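Local coordinates for protein TRAP dicarboxylate transporter, DctP subunit (PDB 4N91) that binds D-glucuronate, in both its alpha and beta forms, as the extracytoplasmic solute-binding component of a TRAP transporter, probably presenting it for uptake, at residues 154-159 with 233-238; 164-169 with 187-192. One frame throughout, in Å; residues are numbered along the deposited sequence. Where two conformers were deposited one is given.

Interaction 1: 154-159 with 233-238; sequences RSFYTK and SYDMHQ. With BDP (beta-D-glucopyranuronic acid), chain C.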
loop_
_atom_site.group_PDB
_atom_site.type_symbol
_atom_site.label_atom_id
_atom_site.label_comp_id
_atom_site.label_asym_id
_atom_site.label_seq_id
_atom_site.Cartn_x
_atom_site.Cartn_y
_atom_site.Cartn_z
ATOM N N ARG A 154 6.085 -5.155 4.326
ATOM C CA ARG A 154 7.232 -4.340 3.979
ATOM C C ARG A 154 8.412 -4.680 4.871
ATOM O O ARG A 154 8.285 -4.758 6.094
ATOM C CB ARG A 154 6.890 -2.857 4.098
ATOM C CG ARG A 154 5.737 -2.474 3.179
ATOM C CD ARG A 154 5.344 -1.070 3.294
ATOM N NE ARG A 154 6.300 -0.107 2.737
ATOM C CZ ARG A 154 6.231 0.406 1.517
ATOM N NH1 ARG A 154 5.282 0.018 0.666
ATOM N NH2 ARG A 154 7.123 1.316 1.145
ATOM N N SER A 155 9.555 -4.903 4.241
ATOM C CA SER A 155 10.797 -5.207 4.915
ATOM C C SER A 155 11.936 -4.408 4.291
ATOM O O SER A 155 11.851 -4.048 3.120
ATOM C CB SER A 155 11.128 -6.677 4.723
ATOM O OG SER A 155 10.279 -7.501 5.501
ATOM N N PHE A 156 13.035 -4.239 5.038
ATOM C CA PHE A 156 14.194 -3.480 4.560
ATOM C C PHE A 156 15.019 -4.225 3.523
ATOM O O PHE A 156 15.279 -5.429 3.647
ATOM C CB PHE A 156 15.078 -3.094 5.750
ATOM C CG PHE A 156 14.427 -2.099 6.661
ATOM C CD1 PHE A 156 14.192 -0.821 6.230
ATOM C CD2 PHE A 156 14.029 -2.453 7.952
ATOM C CE1 PHE A 156 13.550 0.096 7.051
ATOM C CE2 PHE A 156 13.408 -1.546 8.762
ATOM C CZ PHE A 156 13.158 -0.276 8.317
ATOM N N TYR A 157 15.485 -3.493 2.526
ATOM C CA TYR A 157 16.517 -4.014 1.632
ATOM C C TYR A 157 17.542 -2.918 1.391
ATOM O O TYR A 157 17.233 -1.727 1.360
ATOM C CB TYR A 157 15.950 -4.545 0.315
ATOM C CG TYR A 157 14.963 -3.656 -0.437
ATOM C CD1 TYR A 157 13.604 -3.711 -0.162
ATOM C CD2 TYR A 157 15.390 -2.786 -1.438
ATOM C CE1 TYR A 157 12.693 -2.941 -0.870
ATOM C CE2 TYR A 157 14.499 -2.003 -2.134
ATOM C CZ TYR A 157 13.143 -2.091 -1.854
ATOM O OH TYR A 157 12.228 -1.338 -2.558
ATOM N N THR A 158 18.792 -3.343 1.256
ATOM C CA THR A 158 19.897 -2.436 1.186
ATOM C C THR A 158 20.929 -2.914 0.163
ATOM O O THR A 158 20.947 -4.074 -0.235
ATOM C CB THR A 158 20.583 -2.370 2.553
ATOM O OG1 THR A 158 20.867 -3.709 2.970
ATOM C CG2 THR A 158 19.689 -1.709 3.609
ATOM N N LYS A 159 21.788 -1.987 -0.241
ATOM C CA LYS A 159 22.839 -2.250 -1.211
ATOM C C LYS A 159 24.112 -2.822 -0.616
ATOM O O LYS A 159 24.629 -3.831 -1.108
ATOM C CB LYS A 159 23.163 -0.931 -1.936
ATOM C CG LYS A 159 24.270 -1.048 -2.970
ATOM C CD LYS A 159 24.319 0.214 -3.818
ATOM C CE LYS A 159 25.319 0.096 -4.953
ATOM N NZ LYS A 159 26.675 -0.087 -4.407
ATOM N N SER A 233 15.928 -8.204 4.028
ATOM C CA SER A 233 15.859 -8.690 5.395
ATOM C C SER A 233 14.426 -8.628 5.959
ATOM O O SER A 233 13.890 -7.552 6.163
ATOM C CB SER A 233 16.804 -7.869 6.269
ATOM O OG SER A 233 16.755 -8.294 7.623
ATOM N N TYR A 234 13.838 -9.790 6.224
ATOM C CA TYR A 234 12.435 -9.910 6.564
ATOM C C TYR A 234 12.090 -9.461 7.981
ATOM O O TYR A 234 11.682 -10.276 8.828
ATOM C CB TYR A 234 11.989 -11.350 6.355
ATOM C CG TYR A 234 11.641 -11.758 4.928
ATOM C CD1 TYR A 234 10.435 -11.372 4.359
ATOM C CD2 TYR A 234 12.474 -12.561 4.171
ATOM C CE1 TYR A 234 10.083 -11.750 3.097
ATOM C CE2 TYR A 234 12.126 -12.937 2.879
ATOM C CZ TYR A 234 10.912 -12.538 2.362
ATOM O OH TYR A 234 10.537 -12.936 1.113
ATOM N N ASP A 235 12.255 -8.176 8.241
ATOM C CA ASP A 235 11.829 -7.632 9.518
ATOM C C ASP A 235 10.305 -7.446 9.541
ATOM O O ASP A 235 9.706 -7.379 10.611
ATOM C CB ASP A 235 12.548 -6.335 9.829
ATOM C CG ASP A 235 12.133 -5.207 8.923
ATOM O OD1 ASP A 235 12.340 -5.356 7.708
ATOM O OD2 ASP A 235 11.609 -4.178 9.422
HETATM N N MSE A 236 9.701 -7.354 8.352
HETATM C CA MSE A 236 8.237 -7.293 8.167
HETATM C C MSE A 236 7.542 -6.279 9.099
HETATM O O MSE A 236 6.584 -6.603 9.837
HETATM C CB MSE A 236 7.643 -8.705 8.309
HETATM C CG MSE A 236 8.132 -9.655 7.228
HETATM SE SE MSE A 236 7.592 -11.505 7.523
HETATM C CE MSE A 236 5.692 -11.250 7.193
ATOM N N HIS A 237 7.988 -5.030 9.020
ATOM C CA HIS A 237 7.559 -4.014 9.972
ATOM C C HIS A 237 6.142 -3.535 9.766
ATOM O O HIS A 237 5.507 -3.080 10.720
ATOM C CB HIS A 237 8.506 -2.816 10.008
ATOM C CG HIS A 237 8.924 -2.315 8.663
ATOM N ND1 HIS A 237 10.152 -2.620 8.124
ATOM C CD2 HIS A 237 8.316 -1.500 7.769
ATOM C CE1 HIS A 237 10.275 -2.043 6.947
ATOM N NE2 HIS A 237 9.180 -1.354 6.708
ATOM N N GLN A 238 5.633 -3.631 8.546
ATOM C CA GLN A 238 4.264 -3.194 8.267
ATOM C C GLN A 238 3.595 -4.078 7.239
ATOM O O GLN A 238 4.268 -4.711 6.390
ATOM C CB GLN A 238 4.203 -1.771 7.737
ATOM C CG GLN A 238 4.642 -0.691 8.686
ATOM C CD GLN A 238 4.893 0.593 7.933
ATOM O OE1 GLN A 238 5.722 0.658 6.985
ATOM N NE2 GLN A 238 4.169 1.617 8.305
HETATM C C1 BDP C . 4.005 -0.783 -3.046
HETATM C C2 BDP C . 2.615 -0.341 -3.001
HETATM C C3 BDP C . 2.451 0.939 -3.769
HETATM C C4 BDP C . 3.286 1.972 -3.240
HETATM C C5 BDP C . 4.690 1.506 -3.224
HETATM C C6 BDP C . 5.629 2.517 -2.517
HETATM O O2 BDP C . 1.947 -1.356 -3.850
HETATM O O3 BDP C . 1.045 1.354 -3.750
HETATM O O4 BDP C . 3.181 3.143 -3.871
HETATM O O5 BDP C . 4.813 0.246 -2.475
HETATM O O6A BDP C . 5.611 3.676 -2.985
HETATM O O1 BDP C . 4.134 -1.846 -2.067
HETATM O O6B BDP C . 6.485 2.087 -1.712
#

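Interaction 2: 164-169 with 187-192; sequences NSPEDL and DLLGSS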
loop_
_atom_site.group_PDB
_atom_site.type_symbol
_atom_site.label_atom_id
_atom_site.label_comp_id
_atom_site.label_asym_id
_atom_site.label_seq_id
_atom_site.Cartn_x
_atom_site.Cartn_y
_atom_site.Cartn_z
ATOM N N ASN A 164 20.591 -6.813 10.032
ATOM C CA ASN A 164 20.262 -7.864 10.992
ATOM C C ASN A 164 19.495 -7.366 12.228
ATOM O O ASN A 164 18.791 -8.142 12.888
ATOM C CB ASN A 164 21.536 -8.548 11.431
ATOM C CG ASN A 164 22.232 -9.237 10.283
ATOM O OD1 ASN A 164 23.323 -8.831 9.847
ATOM N ND2 ASN A 164 21.596 -10.268 9.768
ATOM N N SER A 165 19.664 -6.085 12.535
ATOM C CA SER A 165 18.970 -5.449 13.650
ATOM C C SER A 165 18.902 -3.955 13.364
ATOM O O SER A 165 19.548 -3.457 12.447
ATOM C CB SER A 165 19.695 -5.705 14.963
ATOM O OG SER A 165 20.914 -4.995 14.988
ATOM N N PRO A 166 18.113 -3.226 14.153
ATOM C CA PRO A 166 17.975 -1.788 13.943
ATOM C C PRO A 166 19.293 -1.023 13.881
ATOM O O PRO A 166 19.391 -0.088 13.084
ATOM C CB PRO A 166 17.115 -1.354 15.147
ATOM C CG PRO A 166 16.296 -2.532 15.427
ATOM C CD PRO A 166 17.207 -3.714 15.203
ATOM N N GLU A 167 20.300 -1.393 14.676
ATOM C CA GLU A 167 21.560 -0.645 14.630
ATOM C C GLU A 167 22.232 -0.626 13.238
ATOM O O GLU A 167 22.976 0.303 12.929
ATOM C CB GLU A 167 22.546 -1.134 15.711
ATOM C CG GLU A 167 22.982 -2.565 15.559
ATOM C CD GLU A 167 23.859 -3.031 16.719
ATOM O OE1 GLU A 167 25.023 -2.593 16.794
ATOM O OE2 GLU A 167 23.377 -3.827 17.556
ATOM N N ASP A 168 21.965 -1.630 12.401
ATOM C CA ASP A 168 22.531 -1.685 11.054
ATOM C C ASP A 168 21.973 -0.583 10.125
ATOM O O ASP A 168 22.548 -0.298 9.060
ATOM C CB ASP A 168 22.275 -3.063 10.445
ATOM C CG ASP A 168 22.914 -4.183 11.252
ATOM O OD1 ASP A 168 24.010 -3.940 11.807
ATOM O OD2 ASP A 168 22.331 -5.290 11.346
ATOM N N LEU A 169 20.880 0.043 10.543
ATOM C CA LEU A 169 20.268 1.144 9.784
ATOM C C LEU A 169 20.864 2.494 10.153
ATOM O O LEU A 169 20.575 3.506 9.517
ATOM C CB LEU A 169 18.756 1.165 10.025
ATOM C CG LEU A 169 18.010 -0.060 9.477
ATOM C CD1 LEU A 169 16.603 -0.088 10.031
ATOM C CD2 LEU A 169 18.006 -0.085 7.949
ATOM N N ASP A 187 13.251 7.303 12.362
ATOM C CA ASP A 187 13.907 8.020 13.447
ATOM C C ASP A 187 14.095 7.112 14.672
ATOM O O ASP A 187 15.177 7.098 15.283
ATOM C CB ASP A 187 13.088 9.228 13.871
ATOM C CG ASP A 187 13.104 10.347 12.868
ATOM O OD1 ASP A 187 14.001 10.394 11.991
ATOM O OD2 ASP A 187 12.212 11.208 12.989
ATOM N N LEU A 188 13.055 6.357 15.030
ATOM C CA LEU A 188 13.114 5.446 16.172
ATOM C C LEU A 188 14.068 4.279 15.954
ATOM O O LEU A 188 14.609 3.714 16.905
ATOM C CB LEU A 188 11.720 4.901 16.474
ATOM C CG LEU A 188 10.769 5.899 17.113
ATOM C CD1 LEU A 188 9.337 5.399 17.004
ATOM C CD2 LEU A 188 11.179 6.118 18.574
ATOM N N LEU A 189 14.263 3.905 14.696
ATOM C CA LEU A 189 15.267 2.905 14.335
ATOM C C LEU A 189 16.701 3.464 14.274
ATOM O O LEU A 189 17.635 2.748 13.887
ATOM C CB LEU A 189 14.904 2.291 12.980
ATOM C CG LEU A 189 13.656 1.412 12.990
ATOM C CD1 LEU A 189 13.154 1.076 11.559
ATOM C CD2 LEU A 189 13.970 0.121 13.745
ATOM N N GLY A 190 16.888 4.730 14.636
ATOM C CA GLY A 190 18.209 5.347 14.638
ATOM C C GLY A 190 18.753 5.671 13.259
ATOM O O GLY A 190 19.954 5.875 13.078
ATOM N N SER A 191 17.853 5.753 12.288
ATOM C CA SER A 191 18.214 5.905 10.889
ATOM C C SER A 191 17.698 7.246 10.361
ATOM O O SER A 191 17.352 8.157 11.143
ATOM C CB SER A 191 17.640 4.708 10.129
ATOM O OG SER A 191 18.158 4.610 8.826
ATOM N N SER A 192 17.636 7.381 9.045
ATOM C CA SER A 192 17.194 8.617 8.421
ATOM C C SER A 192 16.260 8.273 7.257
ATOM O O SER A 192 16.580 7.408 6.450
ATOM C CB SER A 192 18.401 9.383 7.896
ATOM O OG SER A 192 17.989 10.620 7.354
#

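Interaction 1: 154-159 with 233-238
S155 points its hydroxyl at the backbone of 233-238, where OG accepts the N-H of M236 at 2.9 Å. The neighbouring amide is served by a side chain too: D235 OD1 lies 3.0 Å from F156 N, met nearly along its C-O axis. With chi1 at 69°, D235 folds its carboxylate back toward the partner strand. Ordinary main-chain bonds hold both ends, F156 O taking S233 N (2.9 Å, almost straight) and R154 N giving to Q238 O at 2.8 Å. Strand 231-238, antiparallel to 154-158 in the mixed sheet that 212-215 extends on the far side, is irregular here, with an inverse gamma turn centred on Y234; between these main-chain bonds, S155 OG and D235 OD1 take the place of backbone acceptors. D235 OD2 and E214 OE2 engage the two ring nitrogens of H237, ND1 (a very short bond) and NE2, which fixes the ring's rotation. R154 O sits over one face of that imidazole and accepts H237 N weakly, and F156 has H237 CE1 over the centre of its ring. R154 NE forms a salt bridge with the same E214 OE2; its NH2 meets glucuronate O6B at 3.0 Å, with NH1 on the ring oxygen O5 at 3.2 Å.

Interaction 2: 164-169 with 187-192
P166 lays the CB-CG side of its ring against L189, whose CD2 comes to 3.7 Å from P166 CB, the two side chains crossing at a slant. P166 also touches P302 and F303 of helix 301-317. Just beyond it the chain coils with helical backbone angles. D168 turns away from the contact and folds back, its OD2 gathering the backbone N-H groups of N164 (2.7 Å) and S165, and i to i+3 bonds such as L169 N to P166 O hold the coil. That turn presents L169 inward, where its CD1 meets L189 CD1 at 3.9 Å. Opposite lies the end of helix 180-188, closed by a Schellman motif in which G190 takes a positive phi of 74°; the chain then enters strand 192-195, which runs parallel to 173-176 and completes a beta-alpha-beta crossover. On the way it passes the end of 164-169, and S191 OG donates a hydrogen bond to L169 O at 2.7 Å, from a position 36° out of the carbonyl plane. Standing opposite the backbone N (chi1 -168°), the hydroxyl reaches that carbonyl while S191 CB rests 3.7 Å from L169 CB. S191 OG also makes a weak hydrogen bond with L172 O. With an alanine here, L169 O would probably lose this donor and the end of the turn would be held to the helix exit largely by the packing of P166 and L169 on L189.

How the interactions relate
F156 joins the two contacts. H237, within interaction 1, covers one face of its ring; L169 CD1 of interaction 2 lies over the other face, 3.7 Å from F156 CE2, and L189 CD1 comes to 3.5 Å from F156 CZ. The loop 164-169 follows strand 154-158 in the chain, and just ahead of it V163 O is hydrogen-bonded to S233 OG in one of the two conformers of that serine. The centres of the contacts lie about 12 Å apart, but only interaction 1 reaches the sugar acid, through R154. Interaction 2 stays behind the pocket: the side chain of L189 is about 11 Å from that of R154, and that of S191 about 10 Å from that of R175, another glucuronate-binding residue, in strand 173-176.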